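Local atomic coordinates of GCN5-related N-acetyltransferase (Exiguobacterium sibiricum 255-15, PDB entry 3GY9), a protein that binds coenzyme A and probably works as a GNAT-family acyltransferase, passing an acyl group to an acceptor that is not yet known. Residues L112-E117 against I136-D141; D47-F52 against G66-S71; D3-R8 against V53-T58. All coordinates share one frame; numbering follows the deposited sequence. Where two conformers were deposited one is given.

Contact 1 (L112-E117 against I136-D141); sequences LVLYSE and ITHTLD
Leu114 O is held by two successive N-H groups of the facing strand, Thr137 N at 2.8 Å and His138 N at 3.1 Å, and this pair facing one residue defines a classic beta bulge. It lies at the start of strand 138-141, which runs antiparallel to strand 111-114 (173° between the short segments) in the mixed sheet of the GNAT fold. Beyond the bulge the ladder is regular: Leu114 N bonds to His138 O, and Leu112 pairs with Leu140 in both directions, with Leu112 N 2.9 Å from Leu140 O.

The bulge turns Thr137 toward the facing segment, where its side chain does most of the polar work. A chi1 of 59° aims its OG1 at the backbone of Ser116. From there it accepts the N-H of Ser116 over 2.7 Å in a nearly straight bond (172° at the hydrogen). The same oxygen is hydrogen-bonded to His138 ND1 at 2.8 Å, and either atom could be the donor, while Asp120 holds the far ring nitrogen. The imidazole is thus gripped at both nitrogens, which fixes its rotation.

Thr137 CG2 takes the other direction, passing over one face of the Tyr115 ring in a CH-pi contact, 4.0 Å from the centroid and displaced toward the rim. On the face of the sheet that carries Leu112, Leu114, His138 and Leu140, Leu114 CD1 leans on His138 CB at 3.8 Å. Tyr123 of helix 120-125 packs against Leu114 and Ser116 there, and Ser116 OG bonds to the backbone of Ala119, a residue of the coenzyme A pocket. The imidazole also turns an edge toward the Ser116 carbonyl, with His138 CE1 4.0 Å from Ser116 O and the oxygen near the ring plane.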
loop_
_atom_site.group_PDB
_atom_site.type_symbol
_atom_site.label_atom_id
_atom_site.label_comp_id
_atom_site.label_asym_id
_atom_site.label_seq_id
_atom_site.Cartn_x
_atom_site.Cartn_y
_atom_site.Cartn_z
ATOM N N LEU A 112 5.085 -11.402 -0.536
ATOM C CA LEU A 112 4.953 -9.942 -0.670
ATOM C C LEU A 112 6.118 -9.249 -0.008
ATOM O O LEU A 112 6.554 -9.651 1.072
ATOM C CB LEU A 112 3.665 -9.428 -0.037
ATOM C CG LEU A 112 2.381 -9.999 -0.636
ATOM C CD1 LEU A 112 1.187 -9.477 0.135
ATOM C CD2 LEU A 112 2.235 -9.664 -2.126
ATOM N N VAL A 113 6.625 -8.221 -0.687
ATOM C CA VAL A 113 7.758 -7.459 -0.199
ATOM C C VAL A 113 7.456 -5.978 -0.255
ATOM O O VAL A 113 6.571 -5.548 -0.972
ATOM C CB VAL A 113 9.035 -7.756 -1.004
ATOM C CG1 VAL A 113 9.323 -9.260 -0.982
ATOM C CG2 VAL A 113 8.957 -7.241 -2.434
ATOM N N LEU A 114 8.219 -5.200 0.498
ATOM C CA LEU A 114 8.052 -3.740 0.499
ATOM C C LEU A 114 9.319 -3.087 1.031
ATOM O O LEU A 114 10.161 -3.738 1.654
ATOM C CB LEU A 114 6.823 -3.308 1.309
ATOM C CG LEU A 114 6.824 -3.676 2.800
ATOM C CD1 LEU A 114 7.429 -2.571 3.664
ATOM C CD2 LEU A 114 5.412 -4.009 3.275
ATOM N N TYR A 115 9.407 -1.781 0.776
ATOM C CA TYR A 115 10.496 -0.958 1.289
ATOM C C TYR A 115 9.915 0.143 2.154
ATOM O O TYR A 115 9.245 1.033 1.645
ATOM C CB TYR A 115 11.298 -0.371 0.136
ATOM C CG TYR A 115 12.535 0.364 0.594
ATOM C CD1 TYR A 115 12.476 1.695 0.957
ATOM C CD2 TYR A 115 13.752 -0.288 0.670
ATOM C CE1 TYR A 115 13.606 2.370 1.385
ATOM C CE2 TYR A 115 14.898 0.382 1.091
ATOM C CZ TYR A 115 14.806 1.711 1.451
ATOM O OH TYR A 115 15.933 2.382 1.865
ATOM N N SER A 116 10.165 0.078 3.463
ATOM C CA SER A 116 9.746 1.130 4.381
ATOM C C SER A 116 10.851 1.415 5.372
ATOM O O SER A 116 11.183 0.558 6.188
ATOM C CB SER A 116 8.498 0.718 5.144
ATOM O OG SER A 116 8.082 1.775 6.004
ATOM N N GLU A 117 11.412 2.617 5.299
ATOM C CA GLU A 117 12.440 3.034 6.245
ATOM C C GLU A 117 11.859 3.520 7.565
ATOM O O GLU A 117 12.565 3.549 8.570
ATOM C CB GLU A 117 13.304 4.143 5.639
ATOM C CG GLU A 117 14.246 3.637 4.566
ATOM C CD GLU A 117 14.884 4.750 3.744
ATOM O OE1 GLU A 117 14.273 5.837 3.594
ATOM O OE2 GLU A 117 15.997 4.520 3.228
ATOM N N ILE A 136 14.533 -3.893 -0.563
ATOM C CA ILE A 136 13.404 -4.253 0.299
ATOM C C ILE A 136 13.812 -4.253 1.762
ATOM O O ILE A 136 14.958 -4.510 2.120
ATOM C CB ILE A 136 12.757 -5.625 -0.056
ATOM C CG1 ILE A 136 13.734 -6.785 0.144
ATOM C CG2 ILE A 136 12.226 -5.622 -1.483
ATOM C CD1 ILE A 136 13.050 -8.142 0.179
ATOM N N THR A 137 12.842 -3.902 2.603
ATOM C CA THR A 137 13.030 -3.905 4.049
ATOM C C THR A 137 12.182 -4.986 4.728
ATOM O O THR A 137 12.546 -5.458 5.814
ATOM C CB THR A 137 12.663 -2.551 4.693
ATOM O OG1 THR A 137 11.296 -2.219 4.417
ATOM C CG2 THR A 137 13.594 -1.428 4.215
ATOM N N HIS A 138 11.076 -5.393 4.112
ATOM C CA HIS A 138 10.137 -6.315 4.763
ATOM C C HIS A 138 9.594 -7.333 3.781
ATOM O O HIS A 138 9.370 -7.010 2.617
ATOM C CB HIS A 138 8.977 -5.563 5.396
ATOM C CG HIS A 138 9.368 -4.745 6.584
ATOM N ND1 HIS A 138 9.867 -3.464 6.468
ATOM C CD2 HIS A 138 9.356 -5.029 7.910
ATOM C CE1 HIS A 138 10.124 -2.988 7.673
ATOM N NE2 HIS A 138 9.837 -3.920 8.565
ATOM N N THR A 139 9.388 -8.557 4.258
ATOM C CA THR A 139 8.918 -9.652 3.416
ATOM C C THR A 139 7.923 -10.536 4.174
ATOM O O THR A 139 7.972 -10.637 5.401
ATOM C CB THR A 139 10.116 -10.502 2.906
ATOM O OG1 THR A 139 9.669 -11.449 1.924
ATOM C CG2 THR A 139 10.814 -11.241 4.050
ATOM N N LEU A 140 7.044 -11.206 3.438
ATOM C CA LEU A 140 6.087 -12.128 4.052
ATOM C C LEU A 140 5.708 -13.208 3.054
ATOM O O LEU A 140 5.269 -12.879 1.956
ATOM C CB LEU A 140 4.836 -11.369 4.499
ATOM C CG LEU A 140 3.679 -12.187 5.085
ATOM C CD1 LEU A 140 4.123 -12.890 6.354
ATOM C CD2 LEU A 140 2.465 -11.286 5.329
ATOM N N ASP A 141 5.849 -14.470 3.446
ATOM C CA ASP A 141 5.446 -15.600 2.601
ATOM C C ASP A 141 3.969 -15.930 2.789
ATOM O O ASP A 141 3.439 -15.815 3.889
ATOM C CB ASP A 141 6.259 -16.850 2.949
ATOM C CG ASP A 141 7.711 -16.752 2.539
ATOM O OD1 ASP A 141 8.041 -15.985 1.608
ATOM O OD2 ASP A 141 8.519 -17.482 3.152
#

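Contact 2 (D47-F52 against G66-S71); sequences DGEAMF and GYMKQS
Ala50 O is approached by two groups at once: the N-H of Tyr67, with that N 2.8 Å from the oxygen, and the CA of Gly66, which makes a C-H...O contact at 3.1 Å. The return bond, Ala50 N to Tyr67 O at 3.0 Å, completes an antiparallel hydrogen-bonded pair in the beta hairpin of strands 50-55 and 61-69, whose short segments run at 168°. Gly66 and Met51 follow as a non-hydrogen-bonded pair. Because Gly66 has no side chain, the bent chain of selenomethionine Met51 can fold back over the opposing backbone, placing SE 3.6 Å from Gly66 N.

Tyr67 carries the largest share of the buried surface. Its chi1 of 70° swings the ring over the facing segment. One ring face covers the peptide joining Glu49 and Ala50, with Ala50 N above the ring centre. Ala50 CB meets CE1 of Tyr67 at 3.5 Å, while Gly48 O comes in obliquely near CE2, on the same side of the ring plane as Ala50 N.

On the opposite face of the sheet the side chains of Glu49 and selenomethionine Met68 lie side by side, their CB atoms 3.6 Å apart. Past them the direct ladder gives way to water: Glu49 OE1 accepts from a water 2.7 Å away, which in turn accepts from Lys69 N. Glu49 OE2 turns back to the backbone of Glu46.

Helix 93-105 covers the sheet face that carries Ala50 and Tyr67, Glu104 bonding to Tyr67 OH and touching Ala50 and Phe52; strand 76-84 flanks Gly66 and Met68, and strand 5-8 lies beyond strand 50-55.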
loop_
_atom_site.group_PDB
_atom_site.type_symbol
_atom_site.label_atom_id
_atom_site.label_comp_id
_atom_site.label_asym_id
_atom_site.label_seq_id
_atom_site.Cartn_x
_atom_site.Cartn_y
_atom_site.Cartn_z
ATOM N N ASP A 47 -4.066 -7.121 -14.513
ATOM C CA ASP A 47 -4.052 -8.286 -13.656
ATOM C C ASP A 47 -2.820 -8.237 -12.766
ATOM O O ASP A 47 -1.734 -7.872 -13.219
ATOM C CB ASP A 47 -4.008 -9.571 -14.475
ATOM C CG ASP A 47 -5.286 -9.825 -15.249
ATOM O OD1 ASP A 47 -6.337 -9.243 -14.906
ATOM O OD2 ASP A 47 -5.223 -10.634 -16.195
ATOM N N GLY A 48 -2.984 -8.646 -11.518
ATOM C CA GLY A 48 -1.864 -8.761 -10.591
ATOM C C GLY A 48 -1.455 -7.466 -9.945
ATOM O O GLY A 48 -0.422 -7.398 -9.293
ATOM N N GLU A 49 -2.287 -6.446 -10.079
ATOM C CA GLU A 49 -1.998 -5.175 -9.414
ATOM C C GLU A 49 -3.294 -4.470 -9.038
ATOM O O GLU A 49 -4.357 -4.748 -9.606
ATOM C CB GLU A 49 -1.105 -4.293 -10.294
ATOM C CG GLU A 49 -1.596 -4.156 -11.701
ATOM C CD GLU A 49 -0.699 -3.378 -12.641
ATOM O OE1 GLU A 49 0.549 -3.519 -12.618
ATOM O OE2 GLU A 49 -1.272 -2.654 -13.462
ATOM N N ALA A 50 -3.204 -3.603 -8.047
ATOM C CA ALA A 50 -4.333 -2.768 -7.649
ATOM C C ALA A 50 -3.822 -1.602 -6.829
ATOM O O ALA A 50 -2.788 -1.704 -6.148
ATOM C CB ALA A 50 -5.306 -3.565 -6.829
HETATM N N MSE A 51 -4.581 -0.502 -6.852
HETATM C CA MSE A 51 -4.323 0.639 -5.996
HETATM C C MSE A 51 -5.605 0.923 -5.253
HETATM O O MSE A 51 -6.697 0.903 -5.856
HETATM C CB MSE A 51 -3.939 1.860 -6.810
HETATM C CG MSE A 51 -3.644 3.114 -6.018
HETATM SE SE MSE A 51 -2.300 2.916 -4.590
HETATM C CE MSE A 51 -0.942 2.078 -5.620
ATOM N N PHE A 52 -5.472 1.172 -3.951
ATOM C CA PHE A 52 -6.623 1.493 -3.115
ATOM C C PHE A 52 -6.511 2.871 -2.497
ATOM O O PHE A 52 -5.418 3.383 -2.292
ATOM C CB PHE A 52 -6.774 0.462 -1.992
ATOM C CG PHE A 52 -6.951 -0.925 -2.493
ATOM C CD1 PHE A 52 -8.187 -1.352 -2.941
ATOM C CD2 PHE A 52 -5.886 -1.812 -2.523
ATOM C CE1 PHE A 52 -8.354 -2.640 -3.433
ATOM C CE2 PHE A 52 -6.055 -3.115 -3.017
ATOM C CZ PHE A 52 -7.296 -3.520 -3.462
ATOM N N GLY A 66 -1.244 0.157 -2.458
ATOM C CA GLY A 66 -1.602 -0.906 -3.359
ATOM C C GLY A 66 -0.490 -1.884 -3.536
ATOM O O GLY A 66 0.404 -1.985 -2.706
ATOM N N TYR A 67 -0.567 -2.626 -4.632
ATOM C CA TYR A 67 0.426 -3.654 -4.925
ATOM C C TYR A 67 0.533 -3.884 -6.420
ATOM O O TYR A 67 -0.374 -3.565 -7.196
ATOM C CB TYR A 67 0.063 -4.974 -4.214
ATOM C CG TYR A 67 -1.149 -5.640 -4.796
ATOM C CD1 TYR A 67 -2.434 -5.336 -4.333
ATOM C CD2 TYR A 67 -1.028 -6.569 -5.825
ATOM C CE1 TYR A 67 -3.561 -5.943 -4.889
ATOM C CE2 TYR A 67 -2.156 -7.169 -6.397
ATOM C CZ TYR A 67 -3.423 -6.848 -5.916
ATOM O OH TYR A 67 -4.526 -7.461 -6.505
HETATM N N MSE A 68 1.674 -4.426 -6.817
HETATM C CA MSE A 68 1.906 -4.846 -8.181
HETATM C C MSE A 68 3.051 -5.857 -8.201
HETATM O O MSE A 68 3.591 -6.219 -7.166
HETATM C CB MSE A 68 2.193 -3.637 -9.079
HETATM C CG MSE A 68 3.448 -2.871 -8.730
HETATM SE SE MSE A 68 3.836 -1.416 -9.962
HETATM C CE MSE A 68 4.538 -2.486 -11.389
ATOM N N LYS A 69 3.402 -6.338 -9.385
ATOM C CA LYS A 69 4.454 -7.312 -9.491
ATOM C C LYS A 69 5.795 -6.720 -9.074
ATOM O O LYS A 69 6.126 -5.599 -9.452
ATOM C CB LYS A 69 4.527 -7.824 -10.932
ATOM C CG LYS A 69 5.468 -8.992 -11.084
ATOM C CD LYS A 69 5.587 -9.459 -12.529
ATOM C CE LYS A 69 6.722 -10.467 -12.686
ATOM N NZ LYS A 69 8.048 -9.898 -12.264
ATOM N N GLN A 70 6.572 -7.487 -8.305
ATOM C CA GLN A 70 7.953 -7.120 -7.985
ATOM C C GLN A 70 8.819 -7.483 -9.161
ATOM O O GLN A 70 8.856 -8.623 -9.569
ATOM C CB GLN A 70 8.435 -7.848 -6.736
ATOM C CG GLN A 70 9.940 -7.705 -6.451
ATOM C CD GLN A 70 10.351 -6.286 -6.155
ATOM O OE1 GLN A 70 9.740 -5.597 -5.353
ATOM N NE2 GLN A 70 11.410 -5.834 -6.810
ATOM N N SER A 71 9.505 -6.498 -9.716
ATOM C CA SER A 71 10.359 -6.734 -10.867
ATOM C C SER A 71 11.514 -7.638 -10.483
ATOM O O SER A 71 12.059 -7.536 -9.380
ATOM C CB SER A 71 10.900 -5.414 -11.408
ATOM O OG SER A 71 11.632 -4.729 -10.411
HETATM O O HOH W 1 2.208 -5.603 -12.029
HETATM O O HOH W 2 -6.173 -7.323 -9.385
#

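Contact 3 (D3-R8 against V53-T58); sequences DVTIER and VALSTT
The peptide carbonyl of Leu55 is met in its own plane by Thr5 N, 3.0 Å from Leu55 O, and the same oxygen is also touched by Val4 CA at 3.2 Å in a C-H...O contact. Thr5 O takes Leu55 N in return. These bonds, together with the reciprocal pair between Glu7 and Val53, join the first strand of the GNAT sheet, 5-8, to strand 50-55. The two are antiparallel but strongly twisted, with 140° between the short segments.

Ile6 and Ala54 form the non-hydrogen-bonded pair between the two bonded ones. The terminal CD1 of Ile6, folded back by chi2 of -67°, lies 3.6 Å from Ala54 CB. This face is covered by helix 93-105, whose Ile93 touches Val4 and Ala54 and whose Leu97 touches Ile6.

Thr5, Glu7, Val53 and Leu55 lie on the other face. Thr5 OG1, which a chi1 of 60° places beside Leu55, comes 3.6 Å from Leu55 CB and shares a 2.8 Å hydrogen bond with a water that donates to Ser56 O. In the conformer given, Glu7 OE2 bonds to Tyr15 OH and lies near Leu55 CD1; Glu7 has a second conformer, so both contacts are tentative.

Beyond Leu55, Ser56 OG accepts from Thr58 N, an ST turn that starts the bend toward strand 61-69. Within this turn, Thr57 CG2 rests 3.6 Å from Asp3 O of the facing segment. That same carbonyl oxygen accepts from a water at 2.6 Å, and the water accepts in turn from Thr57 N at 2.9 Å.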
loop_
_atom_site.group_PDB
_atom_site.type_symbol
_atom_site.label_atom_id
_atom_site.label_comp_id
_atom_site.label_asym_id
_atom_site.label_seq_id
_atom_site.Cartn_x
_atom_site.Cartn_y
_atom_site.Cartn_z
ATOM N N ASP A 3 -14.338 5.871 10.787
ATOM C CA ASP A 3 -15.054 5.124 9.769
ATOM C C ASP A 3 -14.507 5.539 8.408
ATOM O O ASP A 3 -14.620 6.700 8.003
ATOM C CB ASP A 3 -16.557 5.380 9.847
ATOM C CG ASP A 3 -17.160 4.928 11.160
ATOM O OD1 ASP A 3 -16.509 4.145 11.887
ATOM O OD2 ASP A 3 -18.292 5.357 11.462
ATOM N N VAL A 4 -13.847 4.601 7.737
ATOM C CA VAL A 4 -13.420 4.790 6.370
ATOM C C VAL A 4 -13.937 3.652 5.533
ATOM O O VAL A 4 -14.291 2.588 6.054
ATOM C CB VAL A 4 -11.868 4.857 6.191
ATOM C CG1 VAL A 4 -11.298 6.031 6.951
ATOM C CG2 VAL A 4 -11.189 3.547 6.618
ATOM N N THR A 5 -13.976 3.895 4.233
ATOM C CA THR A 5 -14.222 2.859 3.246
ATOM C C THR A 5 -12.947 2.739 2.406
ATOM O O THR A 5 -12.317 3.738 2.085
ATOM C CB THR A 5 -15.423 3.224 2.374
ATOM O OG1 THR A 5 -15.162 4.453 1.689
ATOM C CG2 THR A 5 -16.658 3.390 3.219
ATOM N N ILE A 6 -12.544 1.514 2.090
ATOM C CA ILE A 6 -11.382 1.300 1.252
ATOM C C ILE A 6 -11.905 0.920 -0.132
ATOM O O ILE A 6 -12.631 -0.079 -0.274
ATOM C CB ILE A 6 -10.471 0.161 1.765
ATOM C CG1 ILE A 6 -10.083 0.317 3.246
ATOM C CG2 ILE A 6 -9.222 0.059 0.891
ATOM C CD1 ILE A 6 -9.203 1.470 3.558
ATOM N N GLU A 7 -11.517 1.697 -1.138
ATOM C CA GLU A 7 -12.019 1.547 -2.498
ATOM C C GLU A 7 -10.865 1.270 -3.462
ATOM O O GLU A 7 -9.791 1.833 -3.295
ATOM C CB GLU A 7 -12.744 2.837 -2.927
ATOM C CG GLU A 7 -12.962 2.931 -4.423
ATOM C CD GLU A 7 -13.952 3.979 -4.840
ATOM O OE1 GLU A 7 -14.999 3.593 -5.399
ATOM O OE2 GLU A 7 -13.684 5.176 -4.623
ATOM N N ARG A 8 -11.108 0.448 -4.480
ATOM C CA ARG A 8 -10.177 0.269 -5.596
ATOM C C ARG A 8 -10.211 1.475 -6.523
ATOM O O ARG A 8 -11.290 1.959 -6.889
ATOM C CB ARG A 8 -10.599 -0.957 -6.398
ATOM C CG ARG A 8 -9.699 -1.392 -7.528
ATOM C CD ARG A 8 -10.318 -2.610 -8.235
ATOM N NE ARG A 8 -10.707 -3.579 -7.234
ATOM C CZ ARG A 8 -9.871 -4.450 -6.658
ATOM N NH1 ARG A 8 -8.624 -4.614 -7.106
ATOM N NH2 ARG A 8 -10.319 -5.207 -5.679
ATOM N N VAL A 53 -7.673 3.451 -2.194
ATOM C CA VAL A 53 -7.749 4.647 -1.371
ATOM C C VAL A 53 -8.695 4.412 -0.207
ATOM O O VAL A 53 -9.676 3.658 -0.344
ATOM C CB VAL A 53 -8.249 5.906 -2.143
ATOM C CG1 VAL A 53 -7.141 6.440 -3.011
ATOM C CG2 VAL A 53 -9.511 5.616 -2.925
ATOM N N ALA A 54 -8.400 5.080 0.910
ATOM C CA ALA A 54 -9.300 5.107 2.061
ATOM C C ALA A 54 -10.039 6.434 1.990
ATOM O O ALA A 54 -9.412 7.482 1.906
ATOM C CB ALA A 54 -8.533 5.013 3.340
ATOM N N LEU A 55 -11.363 6.358 1.989
ATOM C CA LEU A 55 -12.217 7.520 1.933
ATOM C C LEU A 55 -12.905 7.737 3.257
ATOM O O LEU A 55 -13.464 6.803 3.848
ATOM C CB LEU A 55 -13.279 7.353 0.864
ATOM C CG LEU A 55 -12.765 7.226 -0.560
ATOM C CD1 LEU A 55 -13.940 7.059 -1.474
ATOM C CD2 LEU A 55 -11.952 8.430 -1.000
ATOM N N SER A 56 -12.916 8.989 3.695
ATOM C CA SER A 56 -13.645 9.373 4.893
ATOM C C SER A 56 -15.160 9.325 4.687
ATOM O O SER A 56 -15.647 9.133 3.577
ATOM C CB SER A 56 -13.254 10.783 5.313
ATOM O OG SER A 56 -13.928 11.754 4.515
ATOM N N THR A 57 -15.912 9.554 5.758
ATOM C CA THR A 57 -17.375 9.610 5.678
ATOM C C THR A 57 -17.862 10.797 4.846
ATOM O O THR A 57 -19.030 10.852 4.462
ATOM C CB THR A 57 -18.019 9.677 7.069
ATOM O OG1 THR A 57 -17.495 10.796 7.790
ATOM C CG2 THR A 57 -17.755 8.380 7.836
ATOM N N THR A 58 -16.964 11.747 4.585
ATOM C CA THR A 58 -17.272 12.903 3.738
ATOM C C THR A 58 -16.541 12.830 2.398
ATOM O O THR A 58 -16.385 13.860 1.725
ATOM C CB THR A 58 -16.963 14.211 4.448
ATOM O OG1 THR A 58 -15.585 14.217 4.850
ATOM C CG2 THR A 58 -17.846 14.387 5.650
HETATM O O HOH W 3 -14.359 9.306 8.183
HETATM O O HOH W 4 -16.547 6.527 3.032
#

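From the N terminus, the chain lays down 3-8, passes through helices 18-26 and 31-37, and returns in strand 50-55, where contact 3 closes that long loop. Contact 2 opens just before and in the first half of the same strand, ahead of 53-58, and closes on 66-71, so the two cross along the sequence. They also touch: Phe52 CB is 3.8 Å from Ile6 CG2. Contact 1 follows in series, closing a loop through helix 120-125 and strand 129-130. Contacts 2 and 3 join three strands on one side of strand 76-84 and contact 1 joins two on the other, although Val113 reaches Gln70. Contacts 1 and 3 lie on opposite sides of the chain's centre.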